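Local coordinates for protein Sec-alkylsulfatase (Pseudomonas sp., PDB 4AXH) that hydrolyses secondary alkyl sulfates with zinc ions, taking the (R)-esters to (S)-alcohols and sulfate with strict inversion of configuration, at residues A109-I114 with H355-W360; G116-M121 with Q126-D131; R57-A62 with K410-S415. All blocks are in the same frame, centred on the assembly; numbering follows the deposited sequence. Where two conformers were deposited one is given.

Interaction 1: residues A109-I114 with H355-W360; sequences AQLNNI and HNWPVW. With ZN (zinc ion), chain C.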
loop_
_atom_site.group_PDB
_atom_site.type_symbol
_atom_site.label_atom_id
_atom_site.label_comp_id
_atom_site.label_asym_id
_atom_site.label_seq_id
_atom_site.Cartn_x
_atom_site.Cartn_y
_atom_site.Cartn_z
ATOM N N ALA A 109 26.784 -15.196 0.417
ATOM C CA ALA A 109 26.592 -16.575 0.855
ATOM C C ALA A 109 27.738 -16.990 1.762
ATOM O O ALA A 109 27.488 -17.501 2.844
ATOM C CB ALA A 109 26.501 -17.507 -0.354
ATOM N N GLN A 110 28.982 -16.677 1.358
ATOM C CA GLN A 110 30.220 -16.978 2.088
ATOM C C GLN A 110 30.301 -16.264 3.396
ATOM O O GLN A 110 30.793 -16.845 4.358
ATOM C CB GLN A 110 31.471 -16.653 1.262
ATOM C CG GLN A 110 31.726 -17.611 0.107
ATOM C CD GLN A 110 33.025 -17.262 -0.554
ATOM O OE1 GLN A 110 33.139 -16.256 -1.255
ATOM N NE2 GLN A 110 34.045 -18.046 -0.278
ATOM N N LEU A 111 29.853 -15.004 3.433
ATOM C CA LEU A 111 29.864 -14.196 4.641
ATOM C C LEU A 111 28.885 -14.776 5.655
ATOM O O LEU A 111 29.227 -14.954 6.818
ATOM C CB LEU A 111 29.521 -12.735 4.300
ATOM C CG LEU A 111 30.654 -11.869 3.697
ATOM C CD1 LEU A 111 30.101 -10.684 2.933
ATOM C CD2 LEU A 111 31.570 -11.370 4.748
ATOM N N ASN A 112 27.696 -15.148 5.187
ATOM C CA ASN A 112 26.604 -15.713 5.987
ATOM C C ASN A 112 26.916 -17.101 6.553
ATOM O O ASN A 112 26.129 -17.632 7.345
ATOM C CB ASN A 112 25.279 -15.685 5.184
ATOM C CG ASN A 112 24.653 -14.316 5.086
ATOM O OD1 ASN A 112 24.791 -13.492 5.986
ATOM N ND2 ASN A 112 23.927 -14.045 4.002
ATOM N N ASN A 113 28.064 -17.672 6.154
ATOM C CA ASN A 113 28.582 -18.959 6.608
ATOM C C ASN A 113 29.410 -18.777 7.865
ATOM O O ASN A 113 29.622 -19.749 8.599
ATOM C CB ASN A 113 29.431 -19.620 5.538
ATOM C CG ASN A 113 28.683 -20.265 4.427
ATOM O OD1 ASN A 113 28.852 -19.924 3.268
ATOM N ND2 ASN A 113 27.979 -21.308 4.720
ATOM N N ILE A 114 29.895 -17.534 8.118
ATOM C CA ILE A 114 30.685 -17.214 9.314
ATOM C C ILE A 114 29.753 -17.254 10.522
ATOM O O ILE A 114 29.148 -16.240 10.883
ATOM C CB ILE A 114 31.602 -15.948 9.176
ATOM C CG1 ILE A 114 32.631 -16.148 8.034
ATOM C CG2 ILE A 114 32.373 -15.672 10.478
ATOM C CD1 ILE A 114 32.748 -15.012 7.039
ATOM N N HIS A 355 20.770 -9.265 12.281
ATOM C CA HIS A 355 21.040 -10.060 11.107
ATOM C C HIS A 355 22.402 -9.613 10.705
ATOM O O HIS A 355 22.668 -8.410 10.742
ATOM C CB HIS A 355 20.055 -9.787 9.967
ATOM C CG HIS A 355 18.712 -10.372 10.195
ATOM N ND1 HIS A 355 18.523 -11.726 10.214
ATOM C CD2 HIS A 355 17.538 -9.754 10.433
ATOM C CE1 HIS A 355 17.239 -11.896 10.452
ATOM N NE2 HIS A 355 16.607 -10.732 10.588
ATOM N N ASN A 356 23.289 -10.565 10.355
ATOM C CA ASN A 356 24.655 -10.312 9.868
ATOM C C ASN A 356 25.680 -9.729 10.842
ATOM O O ASN A 356 25.423 -9.611 12.033
ATOM C CB ASN A 356 24.657 -9.550 8.549
ATOM C CG ASN A 356 23.617 -10.026 7.579
ATOM O OD1 ASN A 356 22.594 -9.379 7.390
ATOM N ND2 ASN A 356 23.865 -11.150 6.933
ATOM N N TRP A 357 26.846 -9.380 10.304
ATOM C CA TRP A 357 28.064 -8.951 10.985
ATOM C C TRP A 357 28.070 -7.488 11.424
ATOM O O TRP A 357 27.376 -6.645 10.817
ATOM C CB TRP A 357 29.308 -9.255 10.097
ATOM C CG TRP A 357 29.130 -8.795 8.697
ATOM C CD1 TRP A 357 29.379 -7.560 8.197
ATOM C CD2 TRP A 357 28.428 -9.510 7.675
ATOM N NE1 TRP A 357 28.952 -7.489 6.891
ATOM C CE2 TRP A 357 28.351 -8.664 6.549
ATOM C CE3 TRP A 357 27.843 -10.797 7.605
ATOM C CZ2 TRP A 357 27.750 -9.073 5.342
ATOM C CZ3 TRP A 357 27.211 -11.184 6.429
ATOM C CH2 TRP A 357 27.177 -10.336 5.311
ATOM N N PRO A 358 28.959 -7.138 12.397
ATOM C CA PRO A 358 29.055 -5.743 12.832
ATOM C C PRO A 358 29.932 -4.866 11.933
ATOM O O PRO A 358 30.754 -5.378 11.218
ATOM C CB PRO A 358 29.711 -5.875 14.230
ATOM C CG PRO A 358 29.759 -7.337 14.546
ATOM C CD PRO A 358 29.836 -7.988 13.223
ATOM N N VAL A 359 29.772 -3.543 11.963
ATOM C CA VAL A 359 30.671 -2.640 11.245
ATOM C C VAL A 359 31.480 -1.886 12.302
ATOM O O VAL A 359 30.891 -1.324 13.202
ATOM C CB VAL A 359 30.026 -1.752 10.138
ATOM C CG1 VAL A 359 28.941 -0.850 10.688
ATOM C CG2 VAL A 359 31.085 -0.936 9.385
ATOM N N TRP A 360 32.815 -1.946 12.241
ATOM C CA TRP A 360 33.707 -1.354 13.259
ATOM C C TRP A 360 34.289 0.003 12.884
ATOM O O TRP A 360 34.572 0.243 11.713
ATOM C CB TRP A 360 34.885 -2.296 13.604
ATOM C CG TRP A 360 34.570 -3.764 13.623
ATOM C CD1 TRP A 360 34.428 -4.575 12.539
ATOM C CD2 TRP A 360 34.285 -4.580 14.768
ATOM N NE1 TRP A 360 34.076 -5.841 12.933
ATOM C CE2 TRP A 360 34.059 -5.892 14.302
ATOM C CE3 TRP A 360 34.278 -4.345 16.166
ATOM C CZ2 TRP A 360 33.760 -6.956 15.164
ATOM C CZ3 TRP A 360 33.980 -5.401 17.018
ATOM C CH2 TRP A 360 33.700 -6.679 16.517
HETATM ZN ZN ZN C . 14.935 -10.227 11.516
HETATM O O HOH W 1 12.953 -9.943 10.852
#

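Interaction 2: residues G116-M121 with Q126-D131; sequences GLFEVM and QVRGLD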
loop_
_atom_site.group_PDB
_atom_site.type_symbol
_atom_site.label_atom_id
_atom_site.label_comp_id
_atom_site.label_asym_id
_atom_site.label_seq_id
_atom_site.Cartn_x
_atom_site.Cartn_y
_atom_site.Cartn_z
ATOM N N GLY A 116 28.672 -18.816 14.593
ATOM C CA GLY A 116 29.188 -19.116 15.921
ATOM C C GLY A 116 29.018 -18.038 16.967
ATOM O O GLY A 116 28.080 -17.227 16.903
ATOM N N LEU A 117 29.915 -18.080 17.985
ATOM C CA LEU A 117 29.929 -17.134 19.101
ATOM C C LEU A 117 31.025 -16.145 18.827
ATOM O O LEU A 117 32.103 -16.544 18.408
ATOM C CB LEU A 117 30.126 -17.852 20.468
ATOM C CG LEU A 117 30.263 -16.948 21.713
ATOM C CD1 LEU A 117 28.997 -16.187 21.991
ATOM C CD2 LEU A 117 30.767 -17.732 22.921
ATOM N N PHE A 118 30.747 -14.852 19.037
ATOM C CA PHE A 118 31.693 -13.792 18.734
ATOM C C PHE A 118 31.711 -12.721 19.790
ATOM O O PHE A 118 30.647 -12.210 20.147
ATOM C CB PHE A 118 31.284 -13.104 17.413
ATOM C CG PHE A 118 31.126 -13.955 16.187
ATOM C CD1 PHE A 118 29.928 -14.607 15.924
ATOM C CD2 PHE A 118 32.143 -14.031 15.244
ATOM C CE1 PHE A 118 29.777 -15.379 14.776
ATOM C CE2 PHE A 118 31.997 -14.815 14.106
ATOM C CZ PHE A 118 30.806 -15.467 13.867
ATOM N N GLU A 119 32.915 -12.267 20.202
ATOM C CA GLU A 119 33.045 -11.125 21.117
ATOM C C GLU A 119 33.020 -9.839 20.286
ATOM O O GLU A 119 33.658 -9.779 19.250
ATOM C CB GLU A 119 34.347 -11.211 21.920
ATOM C CG GLU A 119 34.457 -10.254 23.097
ATOM C CD GLU A 119 35.703 -10.447 23.944
ATOM O OE1 GLU A 119 36.815 -10.559 23.375
ATOM O OE2 GLU A 119 35.568 -10.469 25.188
ATOM N N VAL A 120 32.253 -8.845 20.713
ATOM C CA VAL A 120 32.188 -7.542 20.064
ATOM C C VAL A 120 33.112 -6.637 20.876
ATOM O O VAL A 120 33.955 -5.931 20.333
ATOM C CB VAL A 120 30.748 -6.975 19.987
ATOM C CG1 VAL A 120 30.727 -5.560 19.385
ATOM C CG2 VAL A 120 29.818 -7.913 19.217
ATOM N N MET A 121 32.963 -6.707 22.183
ATOM C CA MET A 121 33.704 -5.988 23.221
ATOM C C MET A 121 33.669 -6.889 24.476
ATOM O O MET A 121 32.763 -7.718 24.571
ATOM C CB MET A 121 32.971 -4.680 23.555
ATOM C CG MET A 121 33.069 -3.686 22.486
ATOM S SD MET A 121 32.645 -2.087 23.076
ATOM C CE MET A 121 33.187 -1.143 21.665
ATOM N N GLN A 126 27.817 -12.088 20.665
ATOM C CA GLN A 126 26.779 -12.272 19.689
ATOM C C GLN A 126 26.836 -13.686 19.161
ATOM O O GLN A 126 27.930 -14.224 18.942
ATOM C CB GLN A 126 26.986 -11.257 18.564
ATOM C CG GLN A 126 25.710 -10.763 17.916
ATOM C CD GLN A 126 25.897 -9.416 17.249
ATOM O OE1 GLN A 126 24.884 -8.581 17.353
ATOM N NE2 GLN A 126 26.898 -9.147 16.568
ATOM N N VAL A 127 25.659 -14.302 18.990
ATOM C CA VAL A 127 25.530 -15.617 18.387
ATOM C C VAL A 127 24.876 -15.352 17.058
ATOM O O VAL A 127 23.761 -14.796 16.984
ATOM C CB VAL A 127 24.756 -16.671 19.225
ATOM C CG1 VAL A 127 24.738 -18.024 18.505
ATOM C CG2 VAL A 127 25.358 -16.825 20.622
ATOM N N ARG A 128 25.615 -15.696 16.002
ATOM C CA ARG A 128 25.207 -15.507 14.618
ATOM C C ARG A 128 25.296 -16.826 13.878
ATOM O O ARG A 128 26.183 -17.630 14.167
ATOM C CB ARG A 128 26.159 -14.497 13.937
ATOM C CG ARG A 128 26.319 -13.175 14.665
ATOM C CD ARG A 128 26.621 -12.042 13.727
ATOM N NE ARG A 128 27.935 -12.160 13.104
ATOM C CZ ARG A 128 29.070 -11.711 13.632
ATOM N NH1 ARG A 128 29.074 -11.105 14.820
ATOM N NH2 ARG A 128 30.204 -11.876 12.996
ATOM N N GLY A 129 24.413 -17.024 12.907
ATOM C CA GLY A 129 24.435 -18.218 12.067
ATOM C C GLY A 129 23.885 -19.501 12.652
ATOM O O GLY A 129 24.075 -20.582 12.087
ATOM N N LEU A 130 23.203 -19.412 13.788
ATOM C CA LEU A 130 22.603 -20.596 14.390
ATOM C C LEU A 130 21.090 -20.491 14.191
ATOM O O LEU A 130 20.351 -21.265 14.787
ATOM C CB LEU A 130 22.992 -20.681 15.880
ATOM C CG LEU A 130 24.287 -21.439 16.212
ATOM C CD1 LEU A 130 25.501 -20.585 15.995
ATOM C CD2 LEU A 130 24.310 -21.853 17.646
ATOM N N ASP A 131 20.645 -19.544 13.301
ATOM C CA ASP A 131 19.243 -19.172 13.043
ATOM C C ASP A 131 19.210 -18.063 11.969
ATOM O O ASP A 131 20.202 -17.325 11.841
ATOM C CB ASP A 131 18.690 -18.534 14.367
ATOM C CG ASP A 131 17.206 -18.211 14.457
ATOM O OD1 ASP A 131 16.432 -19.083 14.912
ATOM O OD2 ASP A 131 16.836 -17.055 14.180
#

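Interaction 3: residues R57-A62 with K410-S415; sequences REEFEA and KWYLRS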
loop_
_atom_site.group_PDB
_atom_site.type_symbol
_atom_site.label_atom_id
_atom_site.label_comp_id
_atom_site.label_asym_id
_atom_site.label_seq_id
_atom_site.Cartn_x
_atom_site.Cartn_y
_atom_site.Cartn_z
ATOM N N ARG A 57 37.807 -6.792 1.084
ATOM C CA ARG A 57 37.508 -7.926 1.955
ATOM C C ARG A 57 37.135 -7.456 3.356
ATOM O O ARG A 57 37.048 -8.257 4.263
ATOM C CB ARG A 57 38.679 -8.920 1.984
ATOM C CG ARG A 57 38.960 -9.594 0.652
ATOM C CD ARG A 57 39.965 -10.707 0.836
ATOM N NE ARG A 57 39.381 -11.786 1.627
ATOM C CZ ARG A 57 38.721 -12.829 1.128
ATOM N NH1 ARG A 57 38.607 -12.988 -0.184
ATOM N NH2 ARG A 57 38.212 -13.744 1.938
ATOM N N GLU A 58 36.859 -6.146 3.512
ATOM C CA GLU A 58 36.447 -5.505 4.769
ATOM C C GLU A 58 35.332 -6.295 5.475
ATOM O O GLU A 58 35.402 -6.459 6.687
ATOM C CB GLU A 58 35.984 -4.075 4.502
ATOM C CG GLU A 58 37.068 -3.026 4.664
ATOM C CD GLU A 58 36.552 -1.632 4.988
ATOM O OE1 GLU A 58 35.743 -1.499 5.938
ATOM O OE2 GLU A 58 36.981 -0.668 4.312
ATOM N N GLU A 59 34.336 -6.808 4.717
ATOM C CA GLU A 59 33.235 -7.568 5.280
ATOM C C GLU A 59 33.691 -8.916 5.842
ATOM O O GLU A 59 33.227 -9.290 6.915
ATOM C CB GLU A 59 32.046 -7.681 4.311
ATOM C CG GLU A 59 31.410 -6.345 3.963
ATOM C CD GLU A 59 29.942 -6.394 3.576
ATOM O OE1 GLU A 59 29.554 -7.279 2.781
ATOM O OE2 GLU A 59 29.183 -5.508 4.032
ATOM N N PHE A 60 34.621 -9.627 5.139
ATOM C CA PHE A 60 35.210 -10.886 5.602
ATOM C C PHE A 60 35.978 -10.671 6.883
ATOM O O PHE A 60 35.904 -11.521 7.762
ATOM C CB PHE A 60 36.119 -11.503 4.557
ATOM C CG PHE A 60 35.337 -12.214 3.487
ATOM C CD1 PHE A 60 34.552 -13.332 3.795
ATOM C CD2 PHE A 60 35.396 -11.788 2.173
ATOM C CE1 PHE A 60 33.811 -13.969 2.819
ATOM C CE2 PHE A 60 34.668 -12.438 1.195
ATOM C CZ PHE A 60 33.875 -13.524 1.524
ATOM N N GLU A 61 36.685 -9.528 7.010
ATOM C CA GLU A 61 37.428 -9.168 8.209
ATOM C C GLU A 61 36.439 -8.868 9.327
ATOM O O GLU A 61 36.659 -9.303 10.449
ATOM C CB GLU A 61 38.367 -7.964 7.965
ATOM C CG GLU A 61 39.490 -7.857 8.994
ATOM C CD GLU A 61 39.983 -6.454 9.323
ATOM O OE1 GLU A 61 40.680 -5.848 8.473
ATOM O OE2 GLU A 61 39.693 -5.972 10.444
ATOM N N ALA A 62 35.350 -8.132 9.018
ATOM C CA ALA A 62 34.334 -7.772 10.016
ATOM C C ALA A 62 33.488 -8.990 10.478
ATOM O O ALA A 62 32.998 -9.004 11.584
ATOM C CB ALA A 62 33.451 -6.695 9.485
ATOM N N LYS A 410 29.105 -0.048 -2.841
ATOM C CA LYS A 410 29.027 -0.632 -1.494
ATOM C C LYS A 410 28.403 -2.042 -1.476
ATOM O O LYS A 410 27.304 -2.246 -2.009
ATOM C CB LYS A 410 28.268 0.295 -0.524
ATOM C CG LYS A 410 28.742 1.755 -0.517
ATOM C CD LYS A 410 30.270 1.931 -0.298
ATOM C CE LYS A 410 30.699 3.362 -0.443
ATOM N NZ LYS A 410 30.463 4.145 0.788
ATOM N N TRP A 411 29.117 -3.017 -0.867
ATOM C CA TRP A 411 28.678 -4.410 -0.764
ATOM C C TRP A 411 27.380 -4.513 0.067
ATOM O O TRP A 411 26.485 -5.283 -0.248
ATOM C CB TRP A 411 29.778 -5.281 -0.096
ATOM C CG TRP A 411 30.897 -5.776 -0.973
ATOM C CD1 TRP A 411 32.242 -5.573 -0.789
ATOM C CD2 TRP A 411 30.774 -6.635 -2.117
ATOM N NE1 TRP A 411 32.956 -6.231 -1.767
ATOM C CE2 TRP A 411 32.078 -6.855 -2.618
ATOM C CE3 TRP A 411 29.678 -7.202 -2.800
ATOM C CZ2 TRP A 411 32.319 -7.642 -3.735
ATOM C CZ3 TRP A 411 29.919 -7.969 -3.922
ATOM C CH2 TRP A 411 31.231 -8.185 -4.378
ATOM N N TYR A 412 27.293 -3.732 1.130
ATOM C CA TYR A 412 26.191 -3.714 2.071
ATOM C C TYR A 412 24.905 -3.014 1.591
ATOM O O TYR A 412 23.927 -2.914 2.349
ATOM C CB TYR A 412 26.693 -3.129 3.398
ATOM C CG TYR A 412 27.310 -1.743 3.329
ATOM C CD1 TYR A 412 26.525 -0.603 3.424
ATOM C CD2 TYR A 412 28.679 -1.578 3.264
ATOM C CE1 TYR A 412 27.088 0.664 3.423
ATOM C CE2 TYR A 412 29.256 -0.317 3.272
ATOM C CZ TYR A 412 28.459 0.801 3.358
ATOM O OH TYR A 412 29.059 2.032 3.346
ATOM N N LEU A 413 24.894 -2.529 0.343
ATOM C CA LEU A 413 23.759 -1.838 -0.278
ATOM C C LEU A 413 23.214 -2.607 -1.467
ATOM O O LEU A 413 22.220 -2.178 -2.049
ATOM C CB LEU A 413 24.218 -0.437 -0.710
ATOM C CG LEU A 413 23.860 0.779 0.152
ATOM C CD1 LEU A 413 23.742 0.464 1.663
ATOM C CD2 LEU A 413 24.812 1.845 -0.094
ATOM N N ARG A 414 23.829 -3.760 -1.816
ATOM C CA ARG A 414 23.414 -4.623 -2.929
ATOM C C ARG A 414 22.037 -5.246 -2.698
ATOM O O ARG A 414 21.582 -5.439 -1.549
ATOM C CB ARG A 414 24.452 -5.742 -3.209
ATOM C CG ARG A 414 25.941 -5.331 -3.370
ATOM C CD ARG A 414 26.199 -4.395 -4.526
ATOM N NE ARG A 414 25.720 -4.985 -5.773
ATOM C CZ ARG A 414 25.556 -4.330 -6.908
ATOM N NH1 ARG A 414 25.799 -3.023 -6.973
ATOM N NH2 ARG A 414 25.121 -4.967 -7.986
ATOM N N SER A 415 21.391 -5.622 -3.814
ATOM C CA SER A 415 20.061 -6.236 -3.849
ATOM C C SER A 415 20.055 -7.748 -3.523
ATOM O O SER A 415 19.686 -8.559 -4.358
ATOM C CB SER A 415 19.406 -5.942 -5.185
ATOM O OG SER A 415 19.286 -4.538 -5.314
#

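Interaction 1: residues A109-I114 with H355-W360
The two backbones come closest at N112 and N356, whose CA atoms lie 6.9 Å apart, a gap that side chains alone bridge. The contact joins helix 103-111 to the loop of the metallo-beta-lactamase fold that carries a zinc ligand: the helix leads into a type I turn from L111 to I114, closed by the hydrogen bond from I114 N to L111 O of 3.0 Å; across from it, the chain leaves the metal ligand H355 and runs into strand 359-360, an edge strand of its sheet within the chain. W357 contributes the largest share of the buried area. Its CG sits between the backbone N and the carbonyl carbon (chi1 48°), which presents the six-membered half of the indole to L111. That leucine lies over one face, displaced toward the rim, with CB 3.5 Å from CH2 of W357 and CD1 3.7 Å from its CZ2. The opposite face is occupied by CB of the preceding residue, N356, so aliphatic carbon sandwiches the ring. N112 approaches differently, at the indole edge: its OD1 lies near the ring plane, 3.4 Å from CZ3 of W357. The same oxygen is 2.7 Å from ND2 of N356, and the two amide planes are only 28° apart. N112 is also anchored through ND2, which is hydrogen-bonded to G248 O and D246 OD2. D183, H184 and D310 complete the metal site, where zinc is bound by H355 NE2 at 2.0 Å and by a water at 2.1 Å that lies in the plane of the H355 imidazole.

Interaction 2: residues G116-M121 with Q126-D131
F118 and R128 meet because both side chains leave the same face of the hairpin with CG beside the backbone N and anti to the carbonyl carbon, and because R128 then bends at its third torsion (chi3 -67°), folding the guanidinium back over the phenyl ring. The result is a flat stack with cation-pi character. The two planes differ by 14°, and CZ of R128 stands 3.8 Å from the F118 ring centroid, 11° off the ring normal. NH2 lies over the middle of the ring, 3.6 Å from CE2 of F118, while CB of R128 packs near CE1. The carbonyl O of Q126 reaches the same ring at its edge, in plane.

Beneath the stack, four backbone bonds define the antiparallel register. G116 and R128 form one hydrogen-bonded pair, with G116 N to R128 O at 2.8 Å, almost straight, and R128 N to G116 O at 3.0 Å. F118 and Q126 form the next; F118 N to Q126 O and Q126 N to F118 O are both 2.9 Å but less straight. Between them, L117 and V127 make a non-hydrogen-bonded pair, supported by CA-H...O contacts, with V127 CA 3.4 Å from G116 O. Their side chains emerge on the face turned to helix 153-164, where CD1 of L117 touches CG2 of V127 at 3.9 Å. G116 has backbone angles readily open only to a residue without a side chain. Past F118, V120 and M121 together face one residue of the partner strand, a classic beta bulge. Strands 116-119 and 124-128 thus form a beta hairpin inside the larger mixed sheet of the metallo-beta-lactamase fold, with its R128 face toward the segment that carries the zinc ligand H355.

Interaction 3: residues R57-A62 with K410-S415
The carboxylate of E59 is set against two aromatic residues, W411 and Y412, and meets both mainly at their CB atoms. On Y412 it comes to the ring edge: OE2 lies near the ring plane, 3.5 Å from CB and 4.0 Å from CD2 of Y412. One face of that ring is filled from within its own segment by CB of K410, 3.9 Å above the ring plane and over its centre. The other carboxylate oxygen, OE1, stands 3.5 Å from CB of W411, and the carboxylate and indole planes are 23° apart. F54 meets the indole edge-to-face, and R107 adds a cation-pi contact to it. No hydrogen bond crosses the contact; the oxygens touch CH groups.

Helix 58-64, with R57 at its N-cap position, is here joined to a short 3-10 segment, 411-413, in the alkylsulfatase dimerisation region. The helix is confirmed by E61 N to R57 O at 3.0 Å and A62 N to E58 O at 2.9 Å. The E59 chain stays extended beyond CG, and this reach lets it span backbones whose nearest CA atoms, those of E59 and W411, are 8.2 Å apart. On the 3-10 segment, the hydroxyl of Y412 is hydrogen-bonded to D371. The buried carboxylate has weak polar support: a weak hydrogen bond joins OE2 to W357 NE1, and a long ion pair links OE1 to R107, whose charge would probably favour an ionised E59.

Overall arrangement
Along the chain the contacts are nested: interaction 2 lies inside the loop closed by interaction 1, and both lie inside that closed by interaction 3. Interaction 1 is the bridge, its centre about 10 Å from that of interaction 2 and about 8 Å from that of interaction 3, whereas those two lie about 18 Å apart. R128 of the hairpin packs against the backbone of 355-360, its CD 3.2 Å from N356 O; toward interaction 3, L111 CD2 lies 3.4 Å from C of E59. Interaction 1 supplies the zinc ligand H355; the R128 side chain is about 8 Å from that of H355, and the Y412 side chain about 11 Å from that of sulfate-binding Y417.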